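Local atomic coordinates of minor capsid protein (Cafeteriavirus-dependent mavirus, PDB entry 6G42), a protein that forms the pentons of the mavirus capsid, assembling as a pentamer of single jelly-roll subunits. Residues L58-K67 and D281-L292. Residues are numbered along the deposited sequence; the frame is centred on the assembly and turned at random.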
ATOM      1  N   LEU C  58       1.045 -21.456  -5.827  1.00 45.82           N
ATOM      2  CA  LEU C  58       2.078 -22.457  -5.563  1.00 45.08           C
ATOM      3  C   LEU C  58       2.154 -22.624  -4.051  1.00 45.06           C
ATOM      4  O   LEU C  58       2.955 -21.977  -3.371  1.00 42.87           O
ATOM      5  CB  LEU C  58       3.429 -22.023  -6.152  1.00 44.91           C
ATOM      6  CG  LEU C  58       3.399 -21.410  -7.559  1.00 45.89           C
ATOM      7  CD1 LEU C  58       4.801 -21.018  -7.990  1.00 45.70           C
ATOM      8  CD2 LEU C  58       2.768 -22.340  -8.586  1.00 46.27           C
ATOM      9  N   HIS C  59       1.286 -23.486  -3.530  1.00 45.10           N
ATOM     10  CA  HIS C  59       1.088 -23.594  -2.087  1.00 46.49           C
ATOM     11  C   HIS C  59       1.927 -24.680  -1.436  1.00 45.67           C
ATOM     12  O   HIS C  59       1.731 -25.855  -1.699  1.00 45.07           O
ATOM     13  CB  HIS C  59      -0.385 -23.843  -1.804  1.00 48.00           C
ATOM     14  CG  HIS C  59      -0.763 -23.645  -0.378  1.00 48.47           C
ATOM     15  ND1 HIS C  59      -0.346 -22.558   0.356  1.00 49.00           N
ATOM     16  CD2 HIS C  59      -1.533 -24.389   0.447  1.00 48.72           C
ATOM     17  CE1 HIS C  59      -0.838 -22.644   1.577  1.00 50.24           C
ATOM     18  NE2 HIS C  59      -1.567 -23.743   1.656  1.00 50.47           N
ATOM     19  N   LYS C  60       2.819 -24.251  -0.539  1.00 46.55           N
ATOM     20  CA  LYS C  60       3.800 -25.109   0.128  1.00 48.57           C
ATOM     21  C   LYS C  60       4.811 -25.729  -0.841  1.00 50.65           C
ATOM     22  O   LYS C  60       4.754 -26.919  -1.188  1.00 51.12           O
ATOM     23  CB  LYS C  60       3.138 -26.155   1.021  1.00 49.89           C
ATOM     24  CG  LYS C  60       2.097 -25.537   1.926  1.00 50.65           C
ATOM     25  CD  LYS C  60       1.565 -26.524   2.933  1.00 50.40           C
ATOM     26  CE  LYS C  60       0.314 -25.971   3.578  1.00 49.69           C
ATOM     27  NZ  LYS C  60      -0.124 -26.855   4.683  1.00 50.25           N
ATOM     28  N   ILE C  61       5.736 -24.868  -1.256  1.00 50.36           N
ATOM     29  CA  ILE C  61       6.895 -25.236  -2.065  1.00 50.80           C
ATOM     30  C   ILE C  61       8.161 -24.743  -1.380  1.00 51.86           C
ATOM     31  O   ILE C  61       8.086 -23.984  -0.411  1.00 50.26           O
ATOM     32  CB  ILE C  61       6.831 -24.598  -3.458  1.00 51.65           C
ATOM     33  CG1 ILE C  61       6.828 -23.068  -3.346  1.00 51.86           C
ATOM     34  CG2 ILE C  61       5.595 -25.084  -4.196  1.00 52.05           C
ATOM     35  CD1 ILE C  61       7.161 -22.385  -4.640  1.00 53.05           C
ATOM     36  N   ARG C  62       9.312 -25.161  -1.904  1.00 52.59           N
ATOM     37  CA  ARG C  62      10.615 -24.715  -1.395  1.00 51.77           C
ATOM     38  C   ARG C  62      11.406 -24.026  -2.499  1.00 51.23           C
ATOM     39  O   ARG C  62      11.392 -24.472  -3.645  1.00 51.96           O
ATOM     40  CB  ARG C  62      11.412 -25.894  -0.845  1.00 52.94           C
ATOM     41  CG  ARG C  62      12.407 -25.482   0.221  1.00 55.11           C
ATOM     42  CD  ARG C  62      13.435 -26.556   0.497  1.00 55.74           C
ATOM     43  NE  ARG C  62      14.262 -26.216   1.654  1.00 58.53           N
ATOM     44  CZ  ARG C  62      15.363 -26.871   2.028  1.00 62.11           C
ATOM     45  NH1 ARG C  62      15.805 -27.926   1.338  1.00 64.05           N
ATOM     46  NH2 ARG C  62      16.039 -26.465   3.103  1.00 62.17           N
ATOM     47  N   LEU C  63      12.090 -22.940  -2.149  1.00 49.98           N
ATOM     48  CA  LEU C  63      12.918 -22.199  -3.098  1.00 49.01           C
ATOM     49  C   LEU C  63      14.284 -21.881  -2.488  1.00 48.98           C
ATOM     50  O   LEU C  63      14.381 -21.623  -1.287  1.00 49.41           O
ATOM     51  CB  LEU C  63      12.222 -20.907  -3.519  1.00 48.78           C
ATOM     52  CG  LEU C  63      10.943 -21.023  -4.358  1.00 49.69           C
ATOM     53  CD1 LEU C  63      10.315 -19.647  -4.533  1.00 49.49           C
ATOM     54  CD2 LEU C  63      11.198 -21.660  -5.717  1.00 49.51           C
ATOM     55  N   PRO C  64      15.349 -21.906  -3.314  1.00 48.30           N
ATOM     56  CA  PRO C  64      16.666 -21.532  -2.806  1.00 47.72           C
ATOM     57  C   PRO C  64      16.821 -20.032  -2.602  1.00 48.62           C
ATOM     58  O   PRO C  64      16.202 -19.234  -3.313  1.00 47.50           O
ATOM     59  CB  PRO C  64      17.621 -22.035  -3.889  1.00 48.34           C
ATOM     60  CG  PRO C  64      16.809 -22.076  -5.136  1.00 49.29           C
ATOM     61  CD  PRO C  64      15.419 -22.426  -4.694  1.00 49.25           C
ATOM     62  N   LEU C  65      17.645 -19.676  -1.622  1.00 50.03           N
ATOM     63  CA  LEU C  65      17.923 -18.288  -1.269  1.00 52.23           C
ATOM     64  C   LEU C  65      19.252 -17.747  -1.824  1.00 55.91           C
ATOM     65  O   LEU C  65      19.410 -16.535  -1.958  1.00 59.91           O
ATOM     66  CB  LEU C  65      17.907 -18.137   0.255  1.00 52.34           C
ATOM     67  CG  LEU C  65      16.699 -18.679   1.025  1.00 52.88           C
ATOM     68  CD1 LEU C  65      16.705 -18.137   2.446  1.00 52.38           C
ATOM     69  CD2 LEU C  65      15.378 -18.336   0.356  1.00 54.02           C
ATOM     70  N   PHE C  66      20.199 -18.633  -2.134  1.00 57.15           N
ATOM     71  CA  PHE C  66      21.549 -18.242  -2.564  1.00 57.50           C
ATOM     72  C   PHE C  66      22.148 -19.313  -3.483  1.00 59.68           C
ATOM     73  O   PHE C  66      21.797 -20.492  -3.379  1.00 62.30           O
ATOM     74  CB  PHE C  66      22.441 -18.016  -1.339  1.00 54.46           C
ATOM     75  CG  PHE C  66      23.760 -17.360  -1.652  1.00 54.15           C
ATOM     76  CD1 PHE C  66      23.822 -16.008  -1.969  1.00 55.23           C
ATOM     77  CD2 PHE C  66      24.948 -18.086  -1.615  1.00 55.37           C
ATOM     78  CE1 PHE C  66      25.040 -15.393  -2.254  1.00 54.71           C
ATOM     79  CE2 PHE C  66      26.170 -17.475  -1.893  1.00 54.58           C
ATOM     80  CZ  PHE C  66      26.215 -16.128  -2.214  1.00 53.60           C
ATOM     81  N   LYS C  67      23.040 -18.890  -4.380  1.00 59.58           N
ATOM     82  CA  LYS C  67      23.674 -19.771  -5.369  1.00 56.93           C
ATOM     83  C   LYS C  67      25.138 -19.361  -5.549  1.00 58.13           C
ATOM     84  O   LYS C  67      25.437 -18.550  -6.423  1.00 56.28           O
ATOM     85  CB  LYS C  67      22.929 -19.675  -6.700  1.00 55.96           C
ATOM     86  CG  LYS C  67      23.430 -20.608  -7.792  1.00 54.87           C
ATOM     87  CD  LYS C  67      22.745 -20.296  -9.108  1.00 53.91           C
ATOM     88  CE  LYS C  67      22.953 -21.390 -10.132  1.00 54.38           C
ATOM     89  NZ  LYS C  67      22.041 -21.192 -11.289  1.00 55.48           N
ATOM     90  N   ASP C 281      16.794 -18.644 -13.173  1.00 50.62           N
ATOM     91  CA  ASP C 281      17.723 -17.882 -12.334  1.00 53.20           C
ATOM     92  C   ASP C 281      18.222 -16.634 -13.076  1.00 54.38           C
ATOM     93  O   ASP C 281      17.971 -16.471 -14.273  1.00 54.91           O
ATOM     94  CB  ASP C 281      18.911 -18.753 -11.892  1.00 55.13           C
ATOM     95  CG  ASP C 281      18.537 -19.794 -10.829  1.00 57.03           C
ATOM     96  OD1 ASP C 281      17.338 -19.980 -10.535  1.00 61.00           O
ATOM     97  OD2 ASP C 281      19.461 -20.440 -10.284  1.00 56.18           O
ATOM     98  N   TYR C 282      18.927 -15.758 -12.362  1.00 56.48           N
ATOM     99  CA  TYR C 282      19.489 -14.529 -12.958  1.00 57.47           C
ATOM    100  C   TYR C 282      20.596 -14.779 -13.986  1.00 57.96           C
ATOM    101  O   TYR C 282      20.738 -13.997 -14.923  1.00 58.12           O
ATOM    102  CB  TYR C 282      19.962 -13.546 -11.876  1.00 57.31           C
ATOM    103  CG  TYR C 282      18.819 -12.744 -11.312  1.00 57.99           C
ATOM    104  CD1 TYR C 282      18.202 -11.760 -12.072  1.00 58.93           C
ATOM    105  CD2 TYR C 282      18.335 -12.982 -10.031  1.00 60.00           C
ATOM    106  CE1 TYR C 282      17.139 -11.031 -11.572  1.00 59.22           C
ATOM    107  CE2 TYR C 282      17.270 -12.256  -9.520  1.00 60.31           C
ATOM    108  CZ  TYR C 282      16.673 -11.283 -10.297  1.00 59.28           C
ATOM    109  OH  TYR C 282      15.620 -10.564  -9.795  1.00 60.48           O
ATOM    110  N   ASP C 283      21.346 -15.873 -13.827  1.00 58.61           N
ATOM    111  CA  ASP C 283      22.293 -16.338 -14.870  1.00 58.98           C
ATOM    112  C   ASP C 283      21.634 -17.071 -16.065  1.00 61.45           C
ATOM    113  O   ASP C 283      22.322 -17.667 -16.895  1.00 61.28           O
ATOM    114  CB  ASP C 283      23.432 -17.173 -14.256  1.00 57.79           C
ATOM    115  CG  ASP C 283      22.952 -18.441 -13.564  1.00 57.29           C
ATOM    116  OD1 ASP C 283      21.907 -19.005 -13.951  1.00 56.42           O
ATOM    117  OD2 ASP C 283      23.639 -18.879 -12.617  1.00 54.88           O
ATOM    118  N   ASN C 284      20.302 -17.019 -16.127  1.00 64.58           N
ATOM    119  CA  ASN C 284      19.482 -17.561 -17.219  1.00 65.82           C
ATOM    120  C   ASN C 284      19.544 -19.098 -17.338  1.00 64.75           C
ATOM    121  O   ASN C 284      19.165 -19.657 -18.366  1.00 63.43           O
ATOM    122  CB  ASN C 284      19.795 -16.842 -18.558  1.00 66.86           C
ATOM    123  CG  ASN C 284      18.532 -16.371 -19.301  1.00 69.88           C
ATOM    124  OD1 ASN C 284      17.524 -16.001 -18.692  1.00 70.96           O
ATOM    125  ND2 ASN C 284      18.600 -16.354 -20.625  1.00 70.52           N
ATOM    126  N   GLU C 285      19.974 -19.765 -16.262  1.00 66.43           N
ATOM    127  CA  GLU C 285      19.977 -21.226 -16.177  1.00 68.39           C
ATOM    128  C   GLU C 285      18.589 -21.691 -15.764  1.00 64.95           C
ATOM    129  O   GLU C 285      18.060 -21.250 -14.751  1.00 64.19           O
ATOM    130  CB  GLU C 285      21.006 -21.720 -15.155  1.00 73.26           C
ATOM    131  CG  GLU C 285      21.170 -23.237 -15.128  1.00 79.36           C
ATOM    132  CD  GLU C 285      22.384 -23.703 -14.342  1.00 83.01           C
ATOM    133  OE1 GLU C 285      22.820 -22.993 -13.407  1.00 84.51           O
ATOM    134  OE2 GLU C 285      22.899 -24.799 -14.656  1.00 86.03           O
ATOM    135  N   LYS C 286      18.020 -22.595 -16.548  1.00 63.96           N
ATOM    136  CA  LYS C 286      16.661 -23.077 -16.340  1.00 63.15           C
ATOM    137  C   LYS C 286      16.645 -24.306 -15.420  1.00 61.06           C
ATOM    138  O   LYS C 286      17.490 -25.191 -15.557  1.00 62.65           O
ATOM    139  CB  LYS C 286      16.063 -23.422 -17.700  1.00 65.72           C
ATOM    140  CG  LYS C 286      14.563 -23.585 -17.691  1.00 71.45           C
ATOM    141  CD  LYS C 286      13.989 -23.731 -19.096  1.00 77.13           C
ATOM    142  CE  LYS C 286      14.124 -25.151 -19.627  1.00 80.59           C
ATOM    143  NZ  LYS C 286      13.348 -25.333 -20.888  1.00 82.75           N
ATOM    144  N   HIS C 287      15.707 -24.350 -14.472  1.00 57.98           N
ATOM    145  CA  HIS C 287      15.466 -25.567 -13.668  1.00 56.63           C
ATOM    146  C   HIS C 287      14.004 -25.653 -13.211  1.00 54.98           C
ATOM    147  O   HIS C 287      13.382 -24.619 -12.973  1.00 56.98           O
ATOM    148  CB  HIS C 287      16.430 -25.657 -12.477  1.00 56.05           C
ATOM    149  CG  HIS C 287      16.322 -24.519 -11.513  1.00 59.23           C
ATOM    150  ND1 HIS C 287      15.790 -24.663 -10.249  1.00 60.50           N
ATOM    151  CD2 HIS C 287      16.684 -23.217 -11.622  1.00 61.09           C
ATOM    152  CE1 HIS C 287      15.825 -23.500  -9.624  1.00 60.88           C
ATOM    153  NE2 HIS C 287      16.364 -22.606 -10.434  1.00 60.96           N
ATOM    154  N   PRO C 288      13.453 -26.881 -13.078  1.00 53.47           N
ATOM    155  CA  PRO C 288      12.012 -26.999 -12.833  1.00 53.07           C
ATOM    156  C   PRO C 288      11.608 -26.752 -11.378  1.00 52.34           C
ATOM    157  O   PRO C 288      12.404 -26.976 -10.457  1.00 50.55           O
ATOM    158  CB  PRO C 288      11.701 -28.449 -13.237  1.00 52.13           C
ATOM    159  CG  PRO C 288      12.999 -29.183 -13.119  1.00 51.84           C
ATOM    160  CD  PRO C 288      14.119 -28.190 -12.953  1.00 52.85           C
ATOM    161  N   LEU C 289      10.375 -26.276 -11.199  1.00 51.70           N
ATOM    162  CA  LEU C 289       9.742 -26.210  -9.887  1.00 52.19           C
ATOM    163  C   LEU C 289       9.352 -27.631  -9.461  1.00 52.77           C
ATOM    164  O   LEU C 289       8.680 -28.342 -10.216  1.00 52.47           O
ATOM    165  CB  LEU C 289       8.499 -25.311  -9.929  1.00 49.85           C
ATOM    166  CG  LEU C 289       7.703 -25.154  -8.622  1.00 48.06           C
ATOM    167  CD1 LEU C 289       8.538 -24.458  -7.557  1.00 46.58           C
ATOM    168  CD2 LEU C 289       6.407 -24.399  -8.878  1.00 47.54           C
ATOM    169  N   THR C 290       9.755 -28.033  -8.256  1.00 51.96           N
ATOM    170  CA  THR C 290       9.552 -29.416  -7.799  1.00 52.56           C
ATOM    171  C   THR C 290       8.545 -29.513  -6.658  1.00 50.58           C
ATOM    172  O   THR C 290       8.358 -28.564  -5.906  1.00 51.79           O
ATOM    173  CB  THR C 290      10.885 -30.091  -7.397  1.00 52.44           C
ATOM    174  OG1 THR C 290      11.462 -29.407  -6.285  1.00 54.34           O
ATOM    175  CG2 THR C 290      11.874 -30.083  -8.564  1.00 51.58           C
ATOM    176  N   LEU C 291       7.903 -30.674  -6.549  1.00 51.53           N
ATOM    177  CA  LEU C 291       6.889 -30.942  -5.521  1.00 50.70           C
ATOM    178  C   LEU C 291       7.499 -31.327  -4.163  1.00 51.20           C
ATOM    179  O   LEU C 291       8.558 -31.964  -4.093  1.00 49.19           O
ATOM    180  CB  LEU C 291       5.957 -32.077  -5.971  1.00 48.46           C
ATOM    181  CG  LEU C 291       5.086 -31.821  -7.201  1.00 47.67           C
ATOM    182  CD1 LEU C 291       4.491 -33.115  -7.737  1.00 47.76           C
ATOM    183  CD2 LEU C 291       3.983 -30.836  -6.874  1.00 48.48           C
ATOM    184  N   LEU C 292       6.815 -30.907  -3.099  1.00 50.79           N
ATOM    185  CA  LEU C 292       6.962 -31.487  -1.768  1.00 49.49           C
ATOM    186  C   LEU C 292       5.791 -32.455  -1.565  1.00 49.74           C
ATOM    187  O   LEU C 292       4.846 -32.454  -2.357  1.00 49.27           O
ATOM    188  CB  LEU C 292       6.940 -30.397  -0.693  1.00 48.28           C
ATOM    189  CG  LEU C 292       7.982 -29.286  -0.824  1.00 46.88           C
ATOM    190  CD1 LEU C 292       7.753 -28.207   0.221  1.00 45.71           C
ATOM    191  CD2 LEU C 292       9.389 -29.851  -0.710  1.00 46.97           C
TER
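Lys67 meets three carboxylates and Leu289 meets three aliphatic side chains in a buried two-part contact between the two sheets of the jelly roll. It joins the end of strand 49-62, in one sheet, to the hairpin of strands 272-281 and 286-288, in the other. A type I turn from Asp281 to Asn284 links the two hairpin strands. At this turn the extended chain of Lys67 places NZ among the acids in a salt-bridge network. NZ lies 2.9 Å from Asp281 OD2 and 2.9 Å from Glu285 OE1, both met on the anti side and about 20° out of the carboxylate plane. Asp283 OD2, at 3.1 Å from NZ, uses its syn lone pair. The other oxygen, Asp283 OD1, accepts the backbone N of Glu285 in an Asx turn, which helps fix the carboxylate. Both oxygens of Asp281 have further partners: His287 NE2 donates to OD1 over 2.8 Å, and Tyr102 OH bonds to OD2.

The other end is apolar. With chi1 at 179° the side chain of Leu289 extends so that its two methyls reach different neighbours. CD2 lies 3.8 Å from Leu58 CD1, and CD1 lies 3.8 Å from Ile61 CD1. Leu63 CD2 is a looser neighbour of Leu289 CD1. Leu292 CD1 packs on the backbone at the corner, 3.6 Å from Lys60 O. Lys60 and Ile61 form a G1 bulge opposite Asn249 of strand 248-264. Around the apolar half, Leu58 touches Phe277 of strand 272-281, and Ile61 and Leu63 touch Ile251 of strand 248-264. At the polar end Lys67 rests on Pro200, just before strand 201-207.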